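Local coordinates for protein 4-oxalocrotonate tautomerase (Thermus thermophilus, PDB 3ABF) that belongs to the tautomerase enzymes of the MIF clan and assembles as a hexamer of short chains built around a beta-alpha-beta unit, at residues Leu4-Leu9 with Arg22-Met27; Glu15-Leu20 with Val41-Val46; Glu26-Leu31 with Glu37-Ile42. All blocks are in the same frame, centred on the assembly; numbering follows the deposited sequence.

Contact 1 (Leu4-Leu9 with Arg22-Met27); sequences LKVTLL and RRLTEM. With SO4 (sulfate ion), chain G; SO4 (sulfate ion), chain I.
Leu24 reaches from the helix to the strand, where Leu4 and Val6 receive it. Leu24 CB lies 4.1 Å from CD1 of Leu4, and the same methyl also sits 4.1 Å from the Leu24 carbonyl O, so Leu4 touches the helix backbone as well as the root of the side chain. A chi1 of -78° sets Leu24 CG beside the backbone N, and the extended chi2 (-173°) then carries CD1 on to Val6. At the tip, CD1 of Leu24 meets CG2 of Val6 at 3.7 Å, the closest approach between the segments. The helix here packs over the first strand of a beta-alpha-beta unit, as in the tautomerase family, and side chains alternate along that strand: Leu4 and Val6 face the helix, whereas Lys5 leaves from the other face of the sheet. Leu24 also packs on Leu24 of the second subunit, whose strand extends the sheet as an antiparallel neighbour of 4-9. Lys5 sends its chain, bent at chi3 (80°), toward two sulfate ions, probably picked up from the crystallisation medium. Lys5 NZ gives hydrogen bonds to O1 (2.9 Å) and O3 (3.0 Å) of the chain G sulfate and to O4 (2.7 Å) of the chain I sulfate. One of these ions is also bonded by Lys5 NZ of the second, fourth and fifth subunits, the other by Lys5 NZ of the second and sixth.

Contact 2 (Glu15-Leu20 with Val41-Val46); sequences EKKREL and VILYEV
With CG placed anti to the carbonyl carbon (chi1 -63°) and the chain bent at chi3 (70°), Lys17 runs from the helix across Leu43 to the carboxylate of Glu45. Glu45 likewise holds CG anti to its carbonyl carbon and stays extended beyond CG. The contact belongs to the beta-alpha-beta unit of this tautomerase: the first half of the connecting helix lies over the later part of the second strand, whose residues Leu43 and Glu45, two positions apart, both point their CB atoms at the helix. The aliphatic part of Lys17 crosses one methyl, CD1 of Leu43, which lies 3.9 Å from CB and 4.1 Å from CG of the lysine. The bend then brings CE of Lys17 to 3.5 Å from the same CD1, tighter than usual for two carbons. Beyond it the two side chains, coming from helix and strand, meet in a salt bridge. A second acid pulls on the same nitrogen, since Lys17 NZ also pairs with Asp49 of the third subunit; shared between two carboxylates, it probably stays protonated. Glu45 looks to that subunit too: its OE1 accepts its strongest hydrogen bond from Gln50 there, so the bond to the lysine is one part of a polar cluster at the interface. Lys17 NZ stands 3.1 Å from Glu45 OE1, reaching that oxygen from above the carboxylate plane, 45° out of it.

Contact 3 (Glu26-Leu31 with Glu37-Ile42); sequences EMASRL and EEVRVI
Ser29 and Val39 bring helix and strand close together, their CA atoms only 6.6 Å apart, where the last turns of the helix pass beside the beginning of strand 39-46. Val39 does all the touching from the strand side. Its CB points at the helix, and the two methyls divide the work. CG1 of Val39, anti to the backbone N (chi1 175°), meets CB of Ala28 at 4.3 Å, while CG2, beside that N, lies 4.1 Å from CA of Ser29 and 4.2 Å from its CB. The valine fork thus spans two consecutive helix residues, one prong on a methyl and the other against the backbone. The side chains at 28 and 29 are small, consistent with this close approach. The hydroxyl of Ser29 plays a different part: OG is hydrogen-bonded to the carbonyl O of Glu34, in the link between helix and strand. In the beta-alpha-beta unit this is the junction where the chain leaves the helix and enters the second strand. Ala28 also packs on Leu4 of the first strand, and Val39 on Thr25 one helical turn earlier, so the small patch continues into the core under the helix. Between the two segments themselves the contact is carried by carbon alone, at ordinary van der Waals spacing, so the fit depends on shape and burial and not on directional bonds.

From the N terminus, strand 4-9 runs out first, and the chain returns along helix 14-31, whose later half folds back on that strand in contact 1. The earlier half of the same helix is met by strand 39-46 in contact 2; the loops closed by contacts 1 and 2 therefore cross. Contact 3, its touching pairs nested inside contact 2, closes the short link from helix to second strand; it starts where contact 1 ends, sharing Glu26 and Met27, and ends on the stretch where contact 2 does, sharing Val41 and Ile42. Together the three lay one helix over two parallel strands, themselves joined by probable backbone hydrogen bonds such as Val6 O to Tyr44 N.

Contact 1 (Leu4-Leu9 with Arg22-Met27)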
loop_
_atom_site.group_PDB
_atom_site.type_symbol
_atom_site.label_atom_id
_atom_site.label_comp_id
_atom_site.label_asym_id
_atom_site.label_seq_id
_atom_site.Cartn_x
_atom_site.Cartn_y
_atom_site.Cartn_z
ATOM N N LEU A 4 -10.063 6.179 -0.784
ATOM C CA LEU A 4 -10.005 5.684 -2.143
ATOM C C LEU A 4 -8.637 6.073 -2.689
ATOM O O LEU A 4 -8.337 7.261 -2.813
ATOM C CB LEU A 4 -11.088 6.344 -2.997
ATOM C CG LEU A 4 -12.516 6.290 -2.439
ATOM C CD1 LEU A 4 -13.451 7.053 -3.364
ATOM C CD2 LEU A 4 -12.958 4.851 -2.301
ATOM N N LYS A 5 -7.809 5.080 -2.999
ATOM C CA LYS A 5 -6.492 5.361 -3.551
ATOM C C LYS A 5 -6.558 5.013 -5.019
ATOM O O LYS A 5 -6.930 3.900 -5.381
ATOM C CB LYS A 5 -5.388 4.527 -2.869
ATOM C CG LYS A 5 -4.014 4.968 -3.333
ATOM C CD LYS A 5 -2.857 4.362 -2.545
ATOM C CE LYS A 5 -2.557 2.957 -3.008
ATOM N NZ LYS A 5 -1.237 2.499 -2.484
ATOM N N VAL A 6 -6.228 5.977 -5.868
ATOM C CA VAL A 6 -6.258 5.756 -7.306
ATOM C C VAL A 6 -4.837 5.678 -7.832
ATOM O O VAL A 6 -4.070 6.626 -7.690
ATOM C CB VAL A 6 -6.959 6.922 -8.044
ATOM C CG1 VAL A 6 -7.085 6.601 -9.539
ATOM C CG2 VAL A 6 -8.327 7.202 -7.405
ATOM N N THR A 7 -4.477 4.551 -8.430
ATOM C CA THR A 7 -3.143 4.423 -8.989
ATOM C C THR A 7 -3.288 4.641 -10.487
ATOM O O THR A 7 -4.053 3.945 -11.148
ATOM C CB THR A 7 -2.545 3.043 -8.690
ATOM O OG1 THR A 7 -2.468 2.865 -7.271
ATOM C CG2 THR A 7 -1.144 2.925 -9.269
ATOM N N LEU A 8 -2.581 5.645 -11.006
ATOM C CA LEU A 8 -2.633 5.971 -12.429
ATOM C C LEU A 8 -1.347 6.664 -12.853
ATOM O O LEU A 8 -0.588 7.134 -12.012
ATOM C CB LEU A 8 -3.819 6.898 -12.724
ATOM C CG LEU A 8 -3.749 8.339 -12.197
ATOM C CD1 LEU A 8 -4.982 9.089 -12.664
ATOM C CD2 LEU A 8 -3.662 8.370 -10.673
ATOM N N LEU A 9 -1.105 6.731 -14.158
ATOM C CA LEU A 9 0.098 7.373 -14.661
ATOM C C LEU A 9 0.013 8.865 -14.429
ATOM O O LEU A 9 -1.062 9.460 -14.559
ATOM C CB LEU A 9 0.277 7.092 -16.155
ATOM C CG LEU A 9 0.700 5.671 -16.550
ATOM C CD1 LEU A 9 0.644 5.535 -18.066
ATOM C CD2 LEU A 9 2.114 5.382 -16.042
ATOM N N ARG A 22 -14.223 14.471 -7.698
ATOM C CA ARG A 22 -15.613 14.820 -7.428
ATOM C C ARG A 22 -16.544 13.642 -7.649
ATOM O O ARG A 22 -17.315 13.287 -6.770
ATOM C CB ARG A 22 -16.066 15.974 -8.327
ATOM C CG ARG A 22 -15.637 17.337 -7.849
ATOM C CD ARG A 22 -15.980 18.402 -8.873
ATOM N NE ARG A 22 -15.387 19.686 -8.518
ATOM C CZ ARG A 22 -15.025 20.605 -9.405
ATOM N NH1 ARG A 22 -15.196 20.376 -10.701
ATOM N NH2 ARG A 22 -14.493 21.749 -8.998
ATOM N N ARG A 23 -16.469 13.049 -8.835
ATOM C CA ARG A 23 -17.326 11.923 -9.185
ATOM C C ARG A 23 -17.123 10.743 -8.237
ATOM O O ARG A 23 -18.094 10.159 -7.741
ATOM C CB ARG A 23 -17.060 11.499 -10.622
ATOM N N LEU A 24 -15.867 10.388 -7.981
ATOM C CA LEU A 24 -15.596 9.276 -7.073
ATOM C C LEU A 24 -16.150 9.557 -5.684
ATOM O O LEU A 24 -16.753 8.686 -5.054
ATOM C CB LEU A 24 -14.091 9.019 -6.948
ATOM C CG LEU A 24 -13.379 8.273 -8.067
ATOM C CD1 LEU A 24 -11.948 7.995 -7.626
ATOM C CD2 LEU A 24 -14.091 6.962 -8.360
ATOM N N THR A 25 -15.942 10.770 -5.196
ATOM C CA THR A 25 -16.414 11.112 -3.864
ATOM C C THR A 25 -17.938 11.054 -3.824
ATOM O O THR A 25 -18.532 10.770 -2.782
ATOM C CB THR A 25 -15.959 12.518 -3.452
ATOM O OG1 THR A 25 -14.531 12.598 -3.527
ATOM C CG2 THR A 25 -16.407 12.831 -2.020
ATOM N N GLU A 26 -18.564 11.303 -4.970
ATOM C CA GLU A 26 -20.018 11.289 -5.055
ATOM C C GLU A 26 -20.555 9.870 -4.910
ATOM O O GLU A 26 -21.423 9.606 -4.080
ATOM C CB GLU A 26 -20.464 11.881 -6.396
ATOM C CG GLU A 26 -21.973 11.983 -6.577
ATOM C CD GLU A 26 -22.361 12.429 -7.974
ATOM O OE1 GLU A 26 -23.562 12.692 -8.200
ATOM O OE2 GLU A 26 -21.468 12.512 -8.850
ATOM N N MET A 27 -20.021 8.957 -5.716
ATOM C CA MET A 27 -20.457 7.565 -5.705
ATOM C C MET A 27 -20.165 6.836 -4.399
ATOM O O MET A 27 -21.002 6.070 -3.919
ATOM C CB MET A 27 -19.833 6.815 -6.887
HETATM S S SO4 G . -0.973 -0.999 -3.046
HETATM O O1 SO4 G . 0.096 -0.004 -2.866
HETATM O O2 SO4 G . -0.803 -2.114 -2.100
HETATM O O3 SO4 G . -2.271 -0.348 -2.807
HETATM O O4 SO4 G . -0.932 -1.511 -4.427
HETATM S S SO4 I . -1.764 2.401 1.295
HETATM O O1 SO4 I . -1.450 3.101 2.541
HETATM O O2 SO4 I . -1.173 1.056 1.330
HETATM O O3 SO4 I . -3.219 2.280 1.138
HETATM O O4 SO4 I . -1.209 3.170 0.167
#

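Contact 2 (Glu15-Leu20 with Val41-Val46)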
loop_
_atom_site.group_PDB
_atom_site.type_symbol
_atom_site.label_atom_id
_atom_site.label_comp_id
_atom_site.label_asym_id
_atom_site.label_seq_id
_atom_site.Cartn_x
_atom_site.Cartn_y
_atom_site.Cartn_z
ATOM N N GLU A 15 -7.913 19.952 -14.158
ATOM C CA GLU A 15 -9.365 19.836 -14.270
ATOM C C GLU A 15 -9.861 18.392 -14.257
ATOM O O GLU A 15 -10.897 18.087 -13.661
ATOM C CB GLU A 15 -9.864 20.533 -15.540
ATOM C CG GLU A 15 -9.550 19.800 -16.848
ATOM C CD GLU A 15 -8.250 20.245 -17.504
ATOM O OE1 GLU A 15 -7.942 19.733 -18.606
ATOM O OE2 GLU A 15 -7.540 21.101 -16.929
ATOM N N LYS A 16 -9.125 17.505 -14.914
ATOM C CA LYS A 16 -9.515 16.101 -14.969
ATOM C C LYS A 16 -9.425 15.439 -13.592
ATOM O O LYS A 16 -10.308 14.672 -13.200
ATOM C CB LYS A 16 -8.631 15.356 -15.965
ATOM C CG LYS A 16 -9.058 13.930 -16.195
ATOM C CD LYS A 16 -10.476 13.867 -16.744
ATOM C CE LYS A 16 -10.557 14.407 -18.162
ATOM N NZ LYS A 16 -11.939 14.315 -18.729
ATOM N N LYS A 17 -8.352 15.736 -12.864
ATOM C CA LYS A 17 -8.150 15.181 -11.529
ATOM C C LYS A 17 -9.267 15.695 -10.636
ATOM O O LYS A 17 -9.832 14.958 -9.827
ATOM C CB LYS A 17 -6.793 15.628 -10.960
ATOM C CG LYS A 17 -5.585 15.138 -11.748
ATOM C CD LYS A 17 -4.279 15.818 -11.321
ATOM C CE LYS A 17 -3.826 15.382 -9.943
ATOM N NZ LYS A 17 -2.399 15.756 -9.649
ATOM N N ARG A 18 -9.584 16.976 -10.799
ATOM C CA ARG A 18 -10.623 17.628 -10.012
ATOM C C ARG A 18 -11.980 16.951 -10.221
ATOM O O ARG A 18 -12.718 16.722 -9.268
ATOM C CB ARG A 18 -10.715 19.107 -10.407
ATOM C CG ARG A 18 -11.568 19.942 -9.478
ATOM C CD ARG A 18 -11.630 21.401 -9.905
ATOM N NE ARG A 18 -10.352 22.098 -9.769
ATOM C CZ ARG A 18 -9.393 22.109 -10.689
ATOM N NH1 ARG A 18 -9.550 21.456 -11.834
ATOM N NH2 ARG A 18 -8.280 22.794 -10.473
ATOM N N GLU A 19 -12.294 16.634 -11.473
ATOM C CA GLU A 19 -13.561 15.988 -11.811
ATOM C C GLU A 19 -13.586 14.550 -11.284
ATOM O O GLU A 19 -14.598 14.082 -10.760
ATOM C CB GLU A 19 -13.743 15.988 -13.327
ATOM C CG GLU A 19 -15.150 15.693 -13.802
ATOM C CD GLU A 19 -15.248 15.677 -15.317
ATOM O OE1 GLU A 19 -16.370 15.497 -15.840
ATOM O OE2 GLU A 19 -14.201 15.840 -15.983
ATOM N N LEU A 20 -12.467 13.853 -11.438
ATOM C CA LEU A 20 -12.353 12.471 -10.971
ATOM C C LEU A 20 -12.633 12.430 -9.474
ATOM O O LEU A 20 -13.471 11.653 -9.004
ATOM C CB LEU A 20 -10.946 11.939 -11.258
ATOM C CG LEU A 20 -10.700 10.445 -11.036
ATOM C CD1 LEU A 20 -10.819 10.142 -9.563
ATOM C CD2 LEU A 20 -11.691 9.619 -11.839
ATOM N N VAL A 41 -9.621 10.914 -0.904
ATOM C CA VAL A 41 -9.122 10.368 -2.150
ATOM C C VAL A 41 -7.650 10.716 -2.266
ATOM O O VAL A 41 -7.238 11.851 -2.016
ATOM C CB VAL A 41 -9.870 10.923 -3.373
ATOM C CG1 VAL A 41 -9.299 10.299 -4.644
ATOM C CG2 VAL A 41 -11.361 10.586 -3.266
ATOM N N ILE A 42 -6.854 9.720 -2.621
ATOM C CA ILE A 42 -5.429 9.932 -2.791
ATOM C C ILE A 42 -5.095 9.513 -4.207
ATOM O O ILE A 42 -5.481 8.419 -4.654
ATOM C CB ILE A 42 -4.601 9.069 -1.810
ATOM C CG1 ILE A 42 -4.860 9.517 -0.372
ATOM C CG2 ILE A 42 -3.108 9.186 -2.154
ATOM C CD1 ILE A 42 -4.180 8.635 0.683
ATOM N N LEU A 43 -4.389 10.383 -4.917
ATOM C CA LEU A 43 -3.989 10.069 -6.266
ATOM C C LEU A 43 -2.532 9.656 -6.197
ATOM O O LEU A 43 -1.648 10.468 -5.902
ATOM C CB LEU A 43 -4.169 11.284 -7.193
ATOM C CG LEU A 43 -5.601 11.839 -7.274
ATOM C CD1 LEU A 43 -5.677 12.951 -8.311
ATOM C CD2 LEU A 43 -6.559 10.725 -7.665
ATOM N N TYR A 44 -2.300 8.372 -6.414
ATOM C CA TYR A 44 -0.952 7.820 -6.411
ATOM C C TYR A 44 -0.541 7.800 -7.878
ATOM O O TYR A 44 -0.857 6.867 -8.596
ATOM C CB TYR A 44 -0.972 6.399 -5.862
ATOM C CG TYR A 44 0.351 5.674 -5.971
ATOM C CD1 TYR A 44 0.392 4.282 -6.072
ATOM C CD2 TYR A 44 1.557 6.371 -6.009
ATOM C CE1 TYR A 44 1.593 3.605 -6.215
ATOM C CE2 TYR A 44 2.777 5.691 -6.159
ATOM C CZ TYR A 44 2.781 4.313 -6.261
ATOM O OH TYR A 44 3.966 3.622 -6.421
ATOM N N GLU A 45 0.152 8.848 -8.312
ATOM C CA GLU A 45 0.575 8.965 -9.696
ATOM C C GLU A 45 1.942 8.328 -9.883
ATOM O O GLU A 45 2.923 8.697 -9.212
ATOM C CB GLU A 45 0.616 10.445 -10.100
ATOM C CG GLU A 45 -0.748 11.128 -10.058
ATOM C CD GLU A 45 -0.669 12.607 -10.392
ATOM O OE1 GLU A 45 -0.407 13.427 -9.484
ATOM O OE2 GLU A 45 -0.850 12.947 -11.577
ATOM N N VAL A 46 2.011 7.376 -10.799
ATOM C CA VAL A 46 3.266 6.685 -11.032
ATOM C C VAL A 46 3.879 7.109 -12.354
ATOM O O VAL A 46 3.175 7.419 -13.316
ATOM C CB VAL A 46 3.075 5.159 -10.992
ATOM C CG1 VAL A 46 2.347 4.775 -9.708
ATOM C CG2 VAL A 46 2.299 4.692 -12.191
#

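Contact 3 (Glu26-Leu31 with Glu37-Ile42)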
loop_
_atom_site.group_PDB
_atom_site.type_symbol
_atom_site.label_atom_id
_atom_site.label_comp_id
_atom_site.label_asym_id
_atom_site.label_seq_id
_atom_site.Cartn_x
_atom_site.Cartn_y
_atom_site.Cartn_z
ATOM N N GLU A 26 -18.564 11.303 -4.970
ATOM C CA GLU A 26 -20.018 11.289 -5.055
ATOM C C GLU A 26 -20.555 9.870 -4.910
ATOM O O GLU A 26 -21.423 9.606 -4.080
ATOM C CB GLU A 26 -20.464 11.881 -6.396
ATOM C CG GLU A 26 -21.973 11.983 -6.577
ATOM C CD GLU A 26 -22.361 12.429 -7.974
ATOM O OE1 GLU A 26 -23.562 12.692 -8.200
ATOM O OE2 GLU A 26 -21.468 12.512 -8.850
ATOM N N MET A 27 -20.021 8.957 -5.716
ATOM C CA MET A 27 -20.457 7.565 -5.705
ATOM C C MET A 27 -20.165 6.836 -4.399
ATOM O O MET A 27 -21.002 6.070 -3.919
ATOM C CB MET A 27 -19.833 6.815 -6.887
ATOM N N ALA A 28 -18.993 7.076 -3.814
ATOM C CA ALA A 28 -18.627 6.419 -2.555
ATOM C C ALA A 28 -19.423 6.954 -1.367
ATOM O O ALA A 28 -19.807 6.201 -0.470
ATOM C CB ALA A 28 -17.126 6.585 -2.286
ATOM N N SER A 29 -19.664 8.257 -1.355
ATOM C CA SER A 29 -20.413 8.878 -0.266
ATOM C C SER A 29 -21.836 8.346 -0.252
ATOM O O SER A 29 -22.436 8.146 0.801
ATOM C CB SER A 29 -20.450 10.390 -0.452
ATOM O OG SER A 29 -21.453 10.957 0.367
ATOM N N ARG A 30 -22.353 8.120 -1.450
ATOM C CA ARG A 30 -23.700 7.630 -1.667
ATOM C C ARG A 30 -23.890 6.167 -1.248
ATOM O O ARG A 30 -24.634 5.868 -0.318
ATOM C CB ARG A 30 -24.024 7.810 -3.151
ATOM C CG ARG A 30 -25.398 7.390 -3.617
ATOM C CD ARG A 30 -25.487 7.642 -5.117
ATOM N NE ARG A 30 -26.772 7.262 -5.692
ATOM C CZ ARG A 30 -27.062 7.355 -6.988
ATOM N NH1 ARG A 30 -26.154 7.815 -7.840
ATOM N NH2 ARG A 30 -28.257 6.984 -7.433
ATOM N N LEU A 31 -23.206 5.260 -1.932
ATOM C CA LEU A 31 -23.345 3.841 -1.649
ATOM C C LEU A 31 -22.865 3.336 -0.297
ATOM O O LEU A 31 -23.330 2.300 0.171
ATOM C CB LEU A 31 -22.677 3.032 -2.760
ATOM C CG LEU A 31 -23.261 3.274 -4.152
ATOM C CD1 LEU A 31 -22.569 2.368 -5.156
ATOM C CD2 LEU A 31 -24.764 3.003 -4.140
ATOM N N GLU A 37 -16.859 14.765 4.214
ATOM C CA GLU A 37 -15.642 14.997 4.979
ATOM C C GLU A 37 -14.925 13.704 5.332
ATOM O O GLU A 37 -13.742 13.725 5.670
ATOM C CB GLU A 37 -15.951 15.745 6.279
ATOM C CG GLU A 37 -16.393 17.191 6.106
ATOM C CD GLU A 37 -17.637 17.323 5.251
ATOM O OE1 GLU A 37 -18.607 16.571 5.495
ATOM O OE2 GLU A 37 -17.644 18.181 4.340
ATOM N N GLU A 38 -15.638 12.582 5.264
ATOM C CA GLU A 38 -15.052 11.290 5.611
ATOM C C GLU A 38 -14.612 10.447 4.417
ATOM O O GLU A 38 -14.147 9.322 4.584
ATOM C CB GLU A 38 -16.025 10.496 6.491
ATOM C CG GLU A 38 -16.149 11.054 7.904
ATOM C CD GLU A 38 -14.894 10.836 8.738
ATOM O OE1 GLU A 38 -14.687 11.581 9.718
ATOM O OE2 GLU A 38 -14.117 9.910 8.426
ATOM N N VAL A 39 -14.769 10.983 3.214
ATOM C CA VAL A 39 -14.340 10.280 2.016
ATOM C C VAL A 39 -13.044 10.965 1.584
ATOM O O VAL A 39 -13.044 12.149 1.224
ATOM C CB VAL A 39 -15.394 10.379 0.899
ATOM C CG1 VAL A 39 -14.868 9.748 -0.374
ATOM C CG2 VAL A 39 -16.675 9.683 1.339
ATOM N N ARG A 40 -11.938 10.230 1.656
ATOM C CA ARG A 40 -10.635 10.772 1.284
ATOM C C ARG A 40 -10.182 10.119 -0.005
ATOM O O ARG A 40 -10.343 8.915 -0.193
ATOM C CB ARG A 40 -9.591 10.481 2.368
ATOM C CG ARG A 40 -10.010 10.842 3.793
ATOM C CD ARG A 40 -10.213 12.328 3.979
ATOM N NE ARG A 40 -8.956 13.066 3.888
ATOM C CZ ARG A 40 -8.554 13.972 4.777
ATOM N NH1 ARG A 40 -9.309 14.252 5.833
ATOM N NH2 ARG A 40 -7.401 14.603 4.611
ATOM N N VAL A 41 -9.621 10.914 -0.904
ATOM C CA VAL A 41 -9.122 10.368 -2.150
ATOM C C VAL A 41 -7.650 10.716 -2.266
ATOM O O VAL A 41 -7.238 11.851 -2.016
ATOM C CB VAL A 41 -9.870 10.923 -3.373
ATOM C CG1 VAL A 41 -9.299 10.299 -4.644
ATOM C CG2 VAL A 41 -11.361 10.586 -3.266
ATOM N N ILE A 42 -6.854 9.720 -2.621
ATOM C CA ILE A 42 -5.429 9.932 -2.791
ATOM C C ILE A 42 -5.095 9.513 -4.207
ATOM O O ILE A 42 -5.481 8.419 -4.654
ATOM C CB ILE A 42 -4.601 9.069 -1.810
ATOM C CG1 ILE A 42 -4.860 9.517 -0.372
ATOM C CG2 ILE A 42 -3.108 9.186 -2.154
ATOM C CD1 ILE A 42 -4.180 8.635 0.683
#